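Local structure of triacylglycerol lipase (Yarrowia lipolytica, 3O0D) at residues Ile81-Arg86 against Pro142-Val147; Ala112-Thr117 against Lys176-Asp181; Ala167-Gly172 against Ala195-Trp200; Pro182-Leu187 against Lys203-Gln208. The protein probably hydrolyses the ester bonds of triacylglycerols, as a secreted, glycosylated yeast lipase of the alpha/beta-hydrolase fold. One frame throughout, in Å; residues are numbered along the deposited sequence. Where two conformers were deposited one is given.

Interaction 1 of 4, residues Ile81-Arg86 against Pro142-Val147. With NAG (2-acetamido-2-deoxy-beta-D-glucopyranose), chain H.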
loop_
_atom_site.group_PDB
_atom_site.type_symbol
_atom_site.label_atom_id
_atom_site.label_comp_id
_atom_site.label_asym_id
_atom_site.label_seq_id
_atom_site.Cartn_x
_atom_site.Cartn_y
_atom_site.Cartn_z
ATOM N N ILE A 81 -2.241 12.836 -9.204
ATOM C CA ILE A 81 -1.234 13.269 -8.181
ATOM C C ILE A 81 -0.871 11.948 -7.472
ATOM O O ILE A 81 -1.744 11.204 -7.010
ATOM C CB ILE A 81 -1.929 14.203 -7.160
ATOM C CG1 ILE A 81 -2.311 15.506 -7.886
ATOM C CG2 ILE A 81 -0.880 14.502 -5.988
ATOM C CD1 ILE A 81 -3.381 16.419 -7.066
ATOM N N TYR A 82 0.436 11.717 -7.369
ATOM C CA TYR A 82 0.908 10.463 -6.708
ATOM C C TYR A 82 1.523 10.775 -5.337
ATOM O O TYR A 82 2.324 11.665 -5.298
ATOM C CB TYR A 82 2.035 9.892 -7.520
ATOM C CG TYR A 82 1.680 9.448 -8.913
ATOM C CD1 TYR A 82 0.464 8.854 -9.166
ATOM C CD2 TYR A 82 2.611 9.569 -9.898
ATOM C CE1 TYR A 82 0.151 8.430 -10.507
ATOM C CE2 TYR A 82 2.303 9.171 -11.280
ATOM C CZ TYR A 82 1.076 8.581 -11.479
ATOM O OH TYR A 82 0.713 8.175 -12.747
ATOM N N LEU A 83 1.065 10.077 -4.307
ATOM C CA LEU A 83 1.792 10.095 -3.037
ATOM C C LEU A 83 2.334 8.627 -2.865
ATOM O O LEU A 83 1.574 7.702 -2.881
ATOM C CB LEU A 83 0.812 10.388 -1.915
ATOM C CG LEU A 83 1.503 10.277 -0.513
ATOM C CD1 LEU A 83 2.713 11.192 -0.411
ATOM C CD2 LEU A 83 0.432 10.669 0.524
ATOM N N VAL A 84 3.673 8.539 -2.704
ATOM C CA VAL A 84 4.284 7.207 -2.663
ATOM C C VAL A 84 5.078 7.186 -1.361
ATOM O O VAL A 84 5.787 8.145 -1.052
ATOM C CB VAL A 84 5.257 7.084 -3.788
ATOM C CG1 VAL A 84 6.129 5.759 -3.662
ATOM C CG2 VAL A 84 4.468 7.032 -5.183
ATOM N N ILE A 85 4.872 6.082 -0.639
ATOM C CA ILE A 85 5.468 6.017 0.729
ATOM C C ILE A 85 6.213 4.681 0.877
ATOM O O ILE A 85 5.842 3.660 0.300
ATOM C CB ILE A 85 4.409 6.019 1.748
ATOM C CG1 ILE A 85 3.312 7.141 1.476
ATOM C CG2 ILE A 85 5.081 6.389 3.153
ATOM C CD1 ILE A 85 1.976 6.902 2.265
ATOM N N ARG A 86 7.271 4.701 1.701
ATOM C CA ARG A 86 8.005 3.488 2.007
ATOM C C ARG A 86 8.372 3.635 3.492
ATOM O O ARG A 86 8.247 4.694 4.051
ATOM C CB ARG A 86 9.310 3.402 1.141
ATOM C CG ARG A 86 10.138 4.718 1.087
ATOM C CD ARG A 86 11.628 4.678 0.931
ATOM N NE ARG A 86 12.358 3.718 1.713
ATOM C CZ ARG A 86 13.687 3.669 1.722
ATOM N NH1 ARG A 86 14.397 4.543 1.005
ATOM N NH2 ARG A 86 14.298 2.752 2.441
ATOM N N PRO A 142 0.535 19.035 4.284
ATOM C CA PRO A 142 0.235 20.403 3.821
ATOM C C PRO A 142 0.634 20.628 2.338
ATOM O O PRO A 142 -0.131 21.313 1.564
ATOM C CB PRO A 142 1.080 21.293 4.789
ATOM C CG PRO A 142 0.944 20.511 6.117
ATOM C CD PRO A 142 1.322 19.065 5.546
ATOM N N LYS A 143 1.814 20.116 1.948
ATOM C CA LYS A 143 2.248 20.186 0.561
ATOM C C LYS A 143 1.238 19.446 -0.365
ATOM O O LYS A 143 0.896 20.030 -1.438
ATOM C CB LYS A 143 3.677 19.721 0.312
ATOM C CG LYS A 143 4.217 20.067 -0.989
ATOM C CD LYS A 143 4.221 21.560 -1.242
ATOM C CE LYS A 143 5.160 21.897 -2.358
ATOM N NZ LYS A 143 5.694 23.267 -2.140
ATOM N N LEU A 144 0.778 18.247 0.015
ATOM C CA LEU A 144 -0.253 17.523 -0.774
ATOM C C LEU A 144 -1.525 18.371 -0.939
ATOM O O LEU A 144 -2.046 18.584 -2.056
ATOM C CB LEU A 144 -0.623 16.225 -0.098
ATOM C CG LEU A 144 -1.789 15.434 -0.695
ATOM C CD1 LEU A 144 -1.458 15.013 -2.182
ATOM C CD2 LEU A 144 -1.974 14.241 0.110
ATOM N N ASP A 145 -2.010 18.891 0.192
ATOM C CA ASP A 145 -3.189 19.819 0.054
ATOM C C ASP A 145 -2.962 20.991 -0.916
ATOM O O ASP A 145 -3.861 21.317 -1.698
ATOM C CB ASP A 145 -3.589 20.345 1.464
ATOM C CG ASP A 145 -4.525 19.406 2.180
ATOM O OD1 ASP A 145 -5.323 18.682 1.543
ATOM O OD2 ASP A 145 -4.500 19.383 3.437
ATOM N N SER A 146 -1.791 21.614 -0.946
ATOM C CA SER A 146 -1.551 22.723 -1.860
ATOM C C SER A 146 -1.522 22.228 -3.295
ATOM O O SER A 146 -2.027 22.887 -4.199
ATOM C CB SER A 146 -0.294 23.532 -1.561
ATOM O OG SER A 146 0.877 22.858 -1.933
ATOM N N VAL A 147 -0.950 21.036 -3.491
ATOM C CA VAL A 147 -0.908 20.458 -4.849
ATOM C C VAL A 147 -2.335 20.055 -5.298
ATOM O O VAL A 147 -2.698 20.231 -6.482
ATOM C CB VAL A 147 0.127 19.223 -4.918
ATOM C CG1 VAL A 147 0.077 18.553 -6.354
ATOM C CG2 VAL A 147 1.604 19.760 -4.733
HETATM C C1 NAG H . -7.268 17.096 6.203
HETATM C C2 NAG H . -6.985 16.912 4.695
HETATM C C3 NAG H . -7.667 18.048 3.943
HETATM C C4 NAG H . -9.159 18.115 4.285
HETATM C C5 NAG H . -9.241 18.320 5.779
HETATM C C6 NAG H . -10.636 18.606 6.367
HETATM C C7 NAG H . -4.839 15.860 4.117
HETATM C C8 NAG H . -3.396 16.053 3.750
HETATM N N2 NAG H . -5.559 16.960 4.363
HETATM O O3 NAG H . -7.463 17.832 2.533
HETATM O O4 NAG H . -9.723 19.277 3.670
HETATM O O5 NAG H . -8.653 17.154 6.393
HETATM O O6 NAG H . -11.521 17.706 5.803
HETATM O O7 NAG H . -5.324 14.747 4.217
#
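Ile81, on the strand, meets both Leu144 and Val147 of the helix, and its branches divide the work. Its CB points toward the helix and splits there. CG2, anti to the backbone N, reaches Leu144 CD1 at 3.9 Å and also lies 4.2 Å from Val147 CG1. The other branch starts with CG1, at the same 4.2 Å from Val147 CG1, and runs on to the tip. That tip, CD1, rests 3.9 Å from the carbonyl oxygen Val147 O and 4.1 Å from Val147 CG1, the two side chains lying alongside with their tips pointing opposite ways. Two residues further along the strand, Leu83 makes a looser apolar touch, CD2 to Leu144 CD2. The strand and helix segments run almost antiparallel, at 167°, with axes 10.3 Å apart, and no hydrogen bond joins them. On another side of the helix Asp145 grips a glycan sugar (NAG, chain H) with both carboxylate oxygens: OD1 accepts from O3 of the sugar, and OD2 from its N2 at 2.8 Å. Phe171 of helix 163-177 packs on both Leu83 and Leu144, extending the apolar layer. Helix 127-150 thus lies against strand 80-87 of the central mixed sheet, the helix-on-sheet packing characteristic of the alpha/beta-hydrolase fold.

Interaction 2 of 4, residues Ala112-Thr117 against Lys176-Asp181. With NAG (2-acetamido-2-deoxy-beta-D-glucopyranose), chain H; NAG (2-acetamido-2-deoxy-beta-D-glucopyranose), chain I.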
loop_
_atom_site.group_PDB
_atom_site.type_symbol
_atom_site.label_atom_id
_atom_site.label_comp_id
_atom_site.label_asym_id
_atom_site.label_seq_id
_atom_site.Cartn_x
_atom_site.Cartn_y
_atom_site.Cartn_z
ATOM N N ALA A 112 -3.534 11.919 12.922
ATOM C CA ALA A 112 -3.652 13.277 12.362
ATOM C C ALA A 112 -4.810 13.375 11.334
ATOM O O ALA A 112 -5.017 12.469 10.483
ATOM C CB ALA A 112 -2.378 13.709 11.698
ATOM N N ASN A 113 -5.544 14.506 11.414
ATOM C CA ASN A 113 -6.639 14.768 10.467
ATOM C C ASN A 113 -7.857 13.876 10.532
ATOM O O ASN A 113 -8.784 14.016 9.709
ATOM C CB ASN A 113 -6.092 14.832 8.987
ATOM C CG ASN A 113 -6.627 16.028 8.249
ATOM O OD1 ASN A 113 -6.938 17.060 8.891
ATOM N ND2 ASN A 113 -6.776 15.919 6.899
ATOM N N ILE A 114 -7.897 12.943 11.473
ATOM C CA ILE A 114 -9.060 12.129 11.653
ATOM C C ILE A 114 -9.934 12.649 12.795
ATOM O O ILE A 114 -9.550 12.568 13.953
ATOM C CB ILE A 114 -8.703 10.685 11.955
ATOM C CG1 ILE A 114 -7.642 10.172 10.963
ATOM C CG2 ILE A 114 -9.915 9.839 11.997
ATOM C CD1 ILE A 114 -8.053 10.206 9.456
ATOM N N SER A 115 -11.115 13.123 12.462
ATOM C CA SER A 115 -12.019 13.680 13.495
ATOM C C SER A 115 -12.587 12.577 14.393
ATOM O O SER A 115 -12.759 11.429 13.974
ATOM C CB SER A 115 -13.142 14.478 12.815
ATOM O OG SER A 115 -14.158 13.602 12.355
ATOM N N SER A 116 -12.893 12.930 15.645
ATOM C CA SER A 116 -13.567 12.017 16.558
ATOM C C SER A 116 -14.794 11.279 15.955
ATOM O O SER A 116 -15.115 10.190 16.413
ATOM C CB SER A 116 -13.972 12.759 17.878
ATOM N N THR A 117 -15.465 11.827 14.940
ATOM C CA THR A 117 -16.641 11.134 14.396
ATOM C C THR A 117 -16.466 10.350 13.046
ATOM O O THR A 117 -17.399 9.671 12.568
ATOM C CB THR A 117 -17.834 12.107 14.313
ATOM O OG1 THR A 117 -17.479 13.234 13.500
ATOM C CG2 THR A 117 -18.198 12.601 15.728
ATOM N N LYS A 176 -10.071 9.833 2.106
ATOM C CA LYS A 176 -11.409 9.405 1.814
ATOM C C LYS A 176 -12.445 9.900 2.873
ATOM O O LYS A 176 -13.450 10.490 2.527
ATOM C CB LYS A 176 -11.414 7.891 1.717
ATOM C CG LYS A 176 -12.771 7.258 1.727
ATOM C CD LYS A 176 -13.403 7.284 0.398
ATOM C CE LYS A 176 -13.535 5.860 -0.129
ATOM N NZ LYS A 176 -14.290 5.878 -1.402
ATOM N N VAL A 177 -12.157 9.756 4.144
ATOM C CA VAL A 177 -13.056 10.350 5.118
ATOM C C VAL A 177 -13.021 11.889 5.116
ATOM O O VAL A 177 -13.933 12.500 5.601
ATOM C CB VAL A 177 -12.866 9.822 6.590
ATOM C CG1 VAL A 177 -13.028 8.384 6.687
ATOM C CG2 VAL A 177 -11.669 10.286 7.152
ATOM N N ASN A 178 -11.976 12.486 4.591
ATOM C CA ASN A 178 -11.873 13.952 4.537
ATOM C C ASN A 178 -12.309 14.572 3.206
ATOM O O ASN A 178 -11.888 15.680 2.869
ATOM C CB ASN A 178 -10.518 14.478 4.951
ATOM C CG ASN A 178 -10.293 14.281 6.467
ATOM O OD1 ASN A 178 -9.388 13.536 6.917
ATOM N ND2 ASN A 178 -11.154 14.929 7.253
ATOM N N GLY A 179 -13.113 13.796 2.472
ATOM C CA GLY A 179 -13.848 14.341 1.310
ATOM C C GLY A 179 -13.206 14.153 -0.043
ATOM O O GLY A 179 -13.626 14.786 -1.039
ATOM N N HIS A 180 -12.103 13.423 -0.074
ATOM C CA HIS A 180 -11.460 13.188 -1.367
ATOM C C HIS A 180 -11.839 11.764 -1.820
ATOM O O HIS A 180 -12.526 10.992 -1.110
ATOM C CB HIS A 180 -9.926 13.335 -1.229
ATOM C CG HIS A 180 -9.490 14.665 -0.708
ATOM N ND1 HIS A 180 -9.304 15.753 -1.527
ATOM C CD2 HIS A 180 -9.238 15.104 0.564
ATOM C CE1 HIS A 180 -8.876 16.783 -0.816
ATOM N NE2 HIS A 180 -8.838 16.427 0.463
ATOM N N ASP A 181 -11.408 11.391 -3.019
ATOM C CA ASP A 181 -11.808 10.108 -3.609
ATOM C C ASP A 181 -10.498 9.397 -4.148
ATOM O O ASP A 181 -10.309 9.234 -5.378
ATOM C CB ASP A 181 -12.728 10.400 -4.804
ATOM C CG ASP A 181 -13.327 9.183 -5.410
ATOM O OD1 ASP A 181 -13.295 8.088 -4.841
ATOM O OD2 ASP A 181 -13.861 9.295 -6.568
HETATM C C1 NAG H . -7.268 17.096 6.203
HETATM C C2 NAG H . -6.985 16.912 4.695
HETATM C C3 NAG H . -7.667 18.048 3.943
HETATM C C4 NAG H . -9.159 18.115 4.285
HETATM C C5 NAG H . -9.241 18.320 5.779
HETATM C C6 NAG H . -10.636 18.606 6.367
HETATM C C7 NAG H . -4.839 15.860 4.117
HETATM C C8 NAG H . -3.396 16.053 3.750
HETATM N N2 NAG H . -5.559 16.960 4.363
HETATM O O3 NAG H . -7.463 17.832 2.533
HETATM O O4 NAG H . -9.723 19.277 3.670
HETATM O O5 NAG H . -8.653 17.154 6.393
HETATM O O6 NAG H . -11.521 17.706 5.803
HETATM O O7 NAG H . -5.324 14.747 4.217
HETATM C C1 NAG I . -0.513 12.558 14.935
HETATM C C2 NAG I . -0.575 12.310 16.438
HETATM C C3 NAG I . -1.361 13.461 17.057
HETATM C C4 NAG I . -0.889 14.853 16.637
HETATM C C5 NAG I . -0.789 14.948 15.115
HETATM C C6 NAG I . -0.036 16.155 14.571
HETATM C C7 NAG I . -0.506 9.991 17.149
HETATM C C8 NAG I . -1.211 8.742 17.510
HETATM N N2 NAG I . -1.226 11.067 16.773
HETATM O O3 NAG I . -1.385 13.346 18.491
HETATM O O4 NAG I . -1.905 15.737 17.092
HETATM O O5 NAG I . -0.033 13.842 14.618
HETATM O O6 NAG I . -0.509 16.343 13.254
HETATM O O7 NAG I . 0.709 10.021 17.199
#
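Asn113 and Asn178 come together beside the first sugar of an N-linked glycan. Asn113 ND2 is bonded covalently to C1 of that sugar (NAG, chain H), at 1.5 Å, and Asn178 packs beside the O5 and O6 corner of the sugar, its CB 3.5 Å from O6. Next to this polar cluster Ile114 CD1 touches Val177 CG2 at 4.3 Å, a small apolar patch. Further round the sugar, His180 gives a hydrogen bond from NE2 to O3, the same O3 that turns to Asp145 of helix 127-150; it is 2.9 Å long with an N-H...O angle of 159°, and the oxygen sits at the imidazole edge, in the plane of the ring. His180 follows a Schellman motif that closes helix 163-177, with Gly179 at positive phi as its C-prime residue, and this turn helps to set its position. With one covalent link and hydrogen bonds to two other parts of the chain, the sugar is anchored against the protein surface, which probably limits its freedom to swing.

Interaction 3 of 4, residues Ala167-Gly172 against Ala195-Trp200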
loop_
_atom_site.group_PDB
_atom_site.type_symbol
_atom_site.label_atom_id
_atom_site.label_comp_id
_atom_site.label_asym_id
_atom_site.label_seq_id
_atom_site.Cartn_x
_atom_site.Cartn_y
_atom_site.Cartn_z
ATOM N N ALA A 167 1.167 2.588 5.506
ATOM C CA ALA A 167 1.034 4.060 5.582
ATOM C C ALA A 167 0.054 4.477 4.429
ATOM O O ALA A 167 -0.835 5.331 4.647
ATOM C CB ALA A 167 2.360 4.768 5.404
ATOM N N ALA A 168 0.163 3.865 3.271
ATOM C CA ALA A 168 -0.714 4.253 2.153
ATOM C C ALA A 168 -2.202 3.952 2.361
ATOM O O ALA A 168 -3.053 4.727 2.050
ATOM C CB ALA A 168 -0.204 3.635 0.814
ATOM N N LEU A 169 -2.467 2.800 2.889
ATOM C CA LEU A 169 -3.822 2.383 3.264
ATOM C C LEU A 169 -4.451 3.405 4.248
ATOM O O LEU A 169 -5.550 3.960 3.987
ATOM C CB LEU A 169 -3.874 0.967 3.776
ATOM C CG LEU A 169 -5.226 0.575 4.310
ATOM C CD1 LEU A 169 -6.266 0.696 3.132
ATOM C CD2 LEU A 169 -5.371 -0.816 4.987
ATOM N N LEU A 170 -3.697 3.698 5.316
ATOM C CA LEU A 170 -4.187 4.672 6.288
ATOM C C LEU A 170 -4.275 6.070 5.704
ATOM O O LEU A 170 -5.273 6.766 6.008
ATOM C CB LEU A 170 -3.221 4.700 7.523
ATOM C CG LEU A 170 -3.322 3.391 8.242
ATOM C CD1 LEU A 170 -2.277 3.415 9.477
ATOM C CD2 LEU A 170 -4.672 3.118 8.726
ATOM N N PHE A 171 -3.314 6.472 4.854
ATOM C CA PHE A 171 -3.346 7.812 4.301
ATOM C C PHE A 171 -4.547 7.863 3.321
ATOM O O PHE A 171 -5.255 8.930 3.235
ATOM C CB PHE A 171 -2.035 8.169 3.576
ATOM C CG PHE A 171 -1.828 9.605 3.459
ATOM C CD1 PHE A 171 -0.915 10.258 4.296
ATOM C CD2 PHE A 171 -2.624 10.375 2.570
ATOM C CE1 PHE A 171 -0.717 11.650 4.239
ATOM C CE2 PHE A 171 -2.475 11.732 2.523
ATOM C CZ PHE A 171 -1.502 12.416 3.374
ATOM N N GLY A 172 -4.799 6.775 2.574
ATOM C CA GLY A 172 -6.004 6.770 1.713
ATOM C C GLY A 172 -7.325 6.874 2.476
ATOM O O GLY A 172 -8.289 7.587 2.093
ATOM N N ALA A 195 -10.852 -6.493 13.450
ATOM C CA ALA A 195 -12.044 -6.821 12.646
ATOM C C ALA A 195 -12.942 -5.593 12.504
ATOM O O ALA A 195 -13.449 -5.296 11.431
ATOM C CB ALA A 195 -12.800 -8.033 13.211
ATOM N N GLY A 196 -13.125 -4.833 13.585
ATOM C CA GLY A 196 -13.797 -3.545 13.428
ATOM C C GLY A 196 -13.240 -2.658 12.335
ATOM O O GLY A 196 -14.012 -2.217 11.491
ATOM N N PHE A 197 -11.920 -2.390 12.351
ATOM C CA PHE A 197 -11.264 -1.567 11.355
ATOM C C PHE A 197 -11.446 -2.217 9.955
ATOM O O PHE A 197 -11.870 -1.553 9.005
ATOM C CB PHE A 197 -9.790 -1.451 11.702
ATOM C CG PHE A 197 -8.952 -0.776 10.641
ATOM C CD1 PHE A 197 -8.947 0.584 10.474
ATOM C CD2 PHE A 197 -8.208 -1.578 9.758
ATOM C CE1 PHE A 197 -8.156 1.176 9.498
ATOM C CE2 PHE A 197 -7.378 -0.998 8.717
ATOM C CZ PHE A 197 -7.348 0.335 8.595
ATOM N N ALA A 198 -11.187 -3.511 9.865
ATOM C CA ALA A 198 -11.196 -4.168 8.517
ATOM C C ALA A 198 -12.606 -4.042 7.904
ATOM O O ALA A 198 -12.745 -3.755 6.726
ATOM C CB ALA A 198 -10.810 -5.626 8.695
ATOM N N ASN A 199 -13.654 -4.310 8.685
ATOM C CA ASN A 199 -14.997 -4.280 8.147
ATOM C C ASN A 199 -15.459 -2.871 7.834
ATOM O O ASN A 199 -16.201 -2.667 6.833
ATOM C CB ASN A 199 -15.956 -5.006 9.086
ATOM C CG ASN A 199 -15.687 -6.507 9.149
ATOM O OD1 ASN A 199 -15.661 -7.103 10.239
ATOM N ND2 ASN A 199 -15.498 -7.146 7.974
ATOM N N TRP A 200 -14.961 -1.899 8.598
ATOM C CA TRP A 200 -15.298 -0.539 8.392
ATOM C C TRP A 200 -14.647 -0.038 7.090
ATOM O O TRP A 200 -15.316 0.608 6.252
ATOM C CB TRP A 200 -14.902 0.274 9.611
ATOM C CG TRP A 200 -14.994 1.798 9.379
ATOM C CD1 TRP A 200 -16.155 2.552 9.389
ATOM C CD2 TRP A 200 -13.946 2.697 9.154
ATOM N NE1 TRP A 200 -15.868 3.851 9.168
ATOM C CE2 TRP A 200 -14.523 3.982 9.006
ATOM C CE3 TRP A 200 -12.556 2.572 9.041
ATOM C CZ2 TRP A 200 -13.748 5.130 8.790
ATOM C CZ3 TRP A 200 -11.801 3.704 8.808
ATOM C CH2 TRP A 200 -12.397 4.969 8.669
#
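The ring of Phe197 is the flat group of this contact, and two leucines of the facing helix meet it in different ways. Leu169 CD2 stands at the ring edge, near its plane, 4.2 Å from Phe197 CE2. Leu170 CD2 approaches obliquely, 3.9 Å from CZ and 4.1 Å from CE1 of Phe197, so that the two methyls meet neighbouring parts of the outer rim of the ring. The reach comes mainly from the aromatic residue: its CB points toward the leucine helix, and CG lies anti to the backbone N (chi1 172°), which carries the ring across the gap. Even the nearest CA atoms, those of Leu170 and Phe197, are 10.7 Å apart, and only side chains bridge that distance. The touch is wholly apolar and buried. At the start of helix 195-206, the backbone N of Phe197 is hydrogen-bonded to Asn194 OD1. Ile173, one turn on from Leu169, adds a further contact to Phe197, while Leu170 also packs on Tyr133 of helix 127-150. Helix 163-177 thus meets helix 195-206 through Phe197 and helix 127-150 through Leu170, while Ala167 packs on Ile85 of strand 80-87.

Interaction 4 of 4, residues Pro182-Leu187 against Lys203-Gln208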
loop_
_atom_site.group_PDB
_atom_site.type_symbol
_atom_site.label_atom_id
_atom_site.label_comp_id
_atom_site.label_asym_id
_atom_site.label_seq_id
_atom_site.Cartn_x
_atom_site.Cartn_y
_atom_site.Cartn_z
ATOM N N PRO A 182 -9.591 9.071 -3.254
ATOM C CA PRO A 182 -8.295 8.580 -3.647
ATOM C C PRO A 182 -8.363 7.164 -4.222
ATOM O O PRO A 182 -9.194 6.362 -3.782
ATOM C CB PRO A 182 -7.554 8.562 -2.304
ATOM C CG PRO A 182 -8.659 8.160 -1.337
ATOM C CD PRO A 182 -9.733 9.135 -1.765
ATOM N N LEU A 183 -7.411 6.815 -5.096
ATOM C CA LEU A 183 -7.088 5.394 -5.445
ATOM C C LEU A 183 -5.968 4.946 -4.512
ATOM O O LEU A 183 -5.054 5.675 -4.337
ATOM C CB LEU A 183 -6.552 5.401 -6.909
ATOM C CG LEU A 183 -6.057 3.988 -7.333
ATOM C CD1 LEU A 183 -7.047 2.782 -7.290
ATOM C CD2 LEU A 183 -5.442 4.269 -8.746
ATOM N N VAL A 184 -6.129 3.755 -3.935
ATOM C CA VAL A 184 -5.094 3.225 -2.959
ATOM C C VAL A 184 -4.652 1.879 -3.534
ATOM O O VAL A 184 -5.500 1.004 -3.792
ATOM C CB VAL A 184 -5.782 2.988 -1.629
ATOM C CG1 VAL A 184 -4.816 2.341 -0.661
ATOM C CG2 VAL A 184 -6.206 4.320 -1.045
ATOM N N VAL A 185 -3.351 1.760 -3.752
ATOM C CA VAL A 185 -2.883 0.418 -4.204
ATOM C C VAL A 185 -1.686 0.157 -3.248
ATOM O O VAL A 185 -0.733 0.926 -3.235
ATOM C CB VAL A 185 -2.305 0.477 -5.631
ATOM C CG1 VAL A 185 -1.731 -0.933 -6.028
ATOM C CG2 VAL A 185 -3.505 0.834 -6.666
ATOM N N THR A 186 -1.731 -0.982 -2.593
ATOM C CA THR A 186 -0.590 -1.278 -1.690
ATOM C C THR A 186 0.071 -2.553 -2.219
ATOM O O THR A 186 -0.596 -3.366 -2.860
ATOM C CB THR A 186 -1.114 -1.489 -0.235
ATOM O OG1 THR A 186 -1.791 -2.699 -0.074
ATOM C CG2 THR A 186 -2.110 -0.329 0.207
ATOM N N LEU A 187 1.342 -2.762 -1.850
ATOM C CA LEU A 187 2.044 -4.004 -2.277
ATOM C C LEU A 187 2.754 -4.538 -1.039
ATOM O O LEU A 187 3.496 -3.790 -0.375
ATOM C CB LEU A 187 3.065 -3.648 -3.348
ATOM C CG LEU A 187 2.408 -2.988 -4.607
ATOM C CD1 LEU A 187 2.708 -1.452 -4.638
ATOM C CD2 LEU A 187 3.114 -3.587 -5.924
ATOM N N LYS A 203 -16.633 -1.352 4.252
ATOM C CA LYS A 203 -17.818 -0.528 3.998
ATOM C C LYS A 203 -17.456 0.771 3.320
ATOM O O LYS A 203 -18.178 1.223 2.432
ATOM C CB LYS A 203 -18.530 -0.248 5.343
ATOM C CG LYS A 203 -19.153 -1.460 5.921
ATOM C CD LYS A 203 -19.979 -1.129 7.233
ATOM C CE LYS A 203 -19.834 -2.253 8.247
ATOM N NZ LYS A 203 -20.907 -2.402 9.349
ATOM N N LEU A 204 -16.344 1.396 3.739
ATOM C CA LEU A 204 -15.927 2.683 3.299
ATOM C C LEU A 204 -15.590 2.570 1.814
ATOM O O LEU A 204 -16.001 3.394 0.990
ATOM C CB LEU A 204 -14.753 3.224 4.122
ATOM C CG LEU A 204 -14.127 4.574 3.876
ATOM C CD1 LEU A 204 -15.075 5.769 4.277
ATOM C CD2 LEU A 204 -12.857 4.731 4.651
ATOM N N PHE A 205 -14.834 1.529 1.451
ATOM C CA PHE A 205 -14.367 1.487 0.052
ATOM C C PHE A 205 -15.215 0.694 -0.881
ATOM O O PHE A 205 -15.167 0.977 -2.094
ATOM C CB PHE A 205 -12.900 0.921 -0.040
ATOM C CG PHE A 205 -11.867 1.948 0.242
ATOM C CD1 PHE A 205 -11.347 2.754 -0.781
ATOM C CD2 PHE A 205 -11.396 2.165 1.529
ATOM C CE1 PHE A 205 -10.401 3.736 -0.528
ATOM C CE2 PHE A 205 -10.451 3.094 1.777
ATOM C CZ PHE A 205 -9.915 3.900 0.760
ATOM N N PHE A 206 -15.883 -0.338 -0.401
ATOM C CA PHE A 206 -16.617 -1.254 -1.286
ATOM C C PHE A 206 -18.112 -1.155 -1.054
ATOM O O PHE A 206 -18.924 -1.785 -1.756
ATOM C CB PHE A 206 -16.148 -2.692 -1.082
ATOM C CG PHE A 206 -14.649 -2.861 -1.339
ATOM C CD1 PHE A 206 -14.105 -2.695 -2.633
ATOM C CD2 PHE A 206 -13.814 -3.245 -0.350
ATOM C CE1 PHE A 206 -12.724 -2.862 -2.812
ATOM C CE2 PHE A 206 -12.429 -3.368 -0.528
ATOM C CZ PHE A 206 -11.895 -3.170 -1.768
ATOM N N GLY A 207 -18.454 -0.414 -0.019
ATOM C CA GLY A 207 -19.847 -0.121 0.288
ATOM C C GLY A 207 -20.644 -1.154 1.097
ATOM O O GLY A 207 -21.813 -0.895 1.373
ATOM N N GLN A 208 -20.077 -2.315 1.469
ATOM C CA GLN A 208 -20.804 -3.303 2.295
ATOM C C GLN A 208 -19.762 -4.175 2.907
ATOM O O GLN A 208 -18.590 -4.153 2.417
ATOM C CB GLN A 208 -21.749 -4.125 1.434
ATOM C CG GLN A 208 -21.055 -4.936 0.336
ATOM C CD GLN A 208 -22.014 -5.781 -0.480
ATOM O OE1 GLN A 208 -22.074 -7.017 -0.331
ATOM N NE2 GLN A 208 -22.775 -5.128 -1.347
#
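Strand 183-187 and the last part of helix 195-206 approach no closer than 9.9 Å between CA atoms, at Val184 and Phe205, and no hydrogen bond crosses between the two segments. Phe205 spans that distance. Its CB points toward the strand, and CG lies anti to the carbonyl carbon (chi1 -82°), directing the ring at Val184. There CZ meets Val184 CG2 at 4.1 Å, the two side chains roughly perpendicular and the methyl lying oblique to the ring. Pro182, just ahead of the strand, comes to the ring from another direction: its carbonyl oxygen lies at the edge, near the ring plane, 4.4 Å from Phe205 CE1. Phe206 turns its ring beneath its neighbour, with Phe205 CB 4.2 Å above the centre of one face. Ile173 and Lys176 of helix 163-177 also pack on Phe205, and backbone bonds join Val184 to strand 222-227. Helix 195-206 links these two strands in a beta-alpha-beta unit of the central sheet. Between the two segments the chemistry is a light, buried, mainly apolar touch, one phenyl ring against a valine methyl, which implies that cohesion here probably rests on burial and on the surrounding residues more than on any directional bond.

All four interactions belong to the alpha/beta-hydrolase core and its flanking helices and loops. Interactions 1 and 4 both reach the large mixed sheet, about 18 Å apart between centres and without touching. Helix 163-177 links the set: interactions 2 and 3 both use it, and it precedes strand 183-187 of interaction 4. Interactions 3 and 4 share helix 195-206 and are closest, with centres about 9 Å apart; Gly172 and Leu169 rest on Val184. Segment 167-172 also touches interaction 1, through Ala167 and Ala168 against Ile85, while the chain H sugar spans interactions 1 and 2. Along the chain, interaction 2 crosses both 1 and 3, and 3 crosses 4. This interleaving ties the helices, the sheet and a glycosylated surface loop into one body.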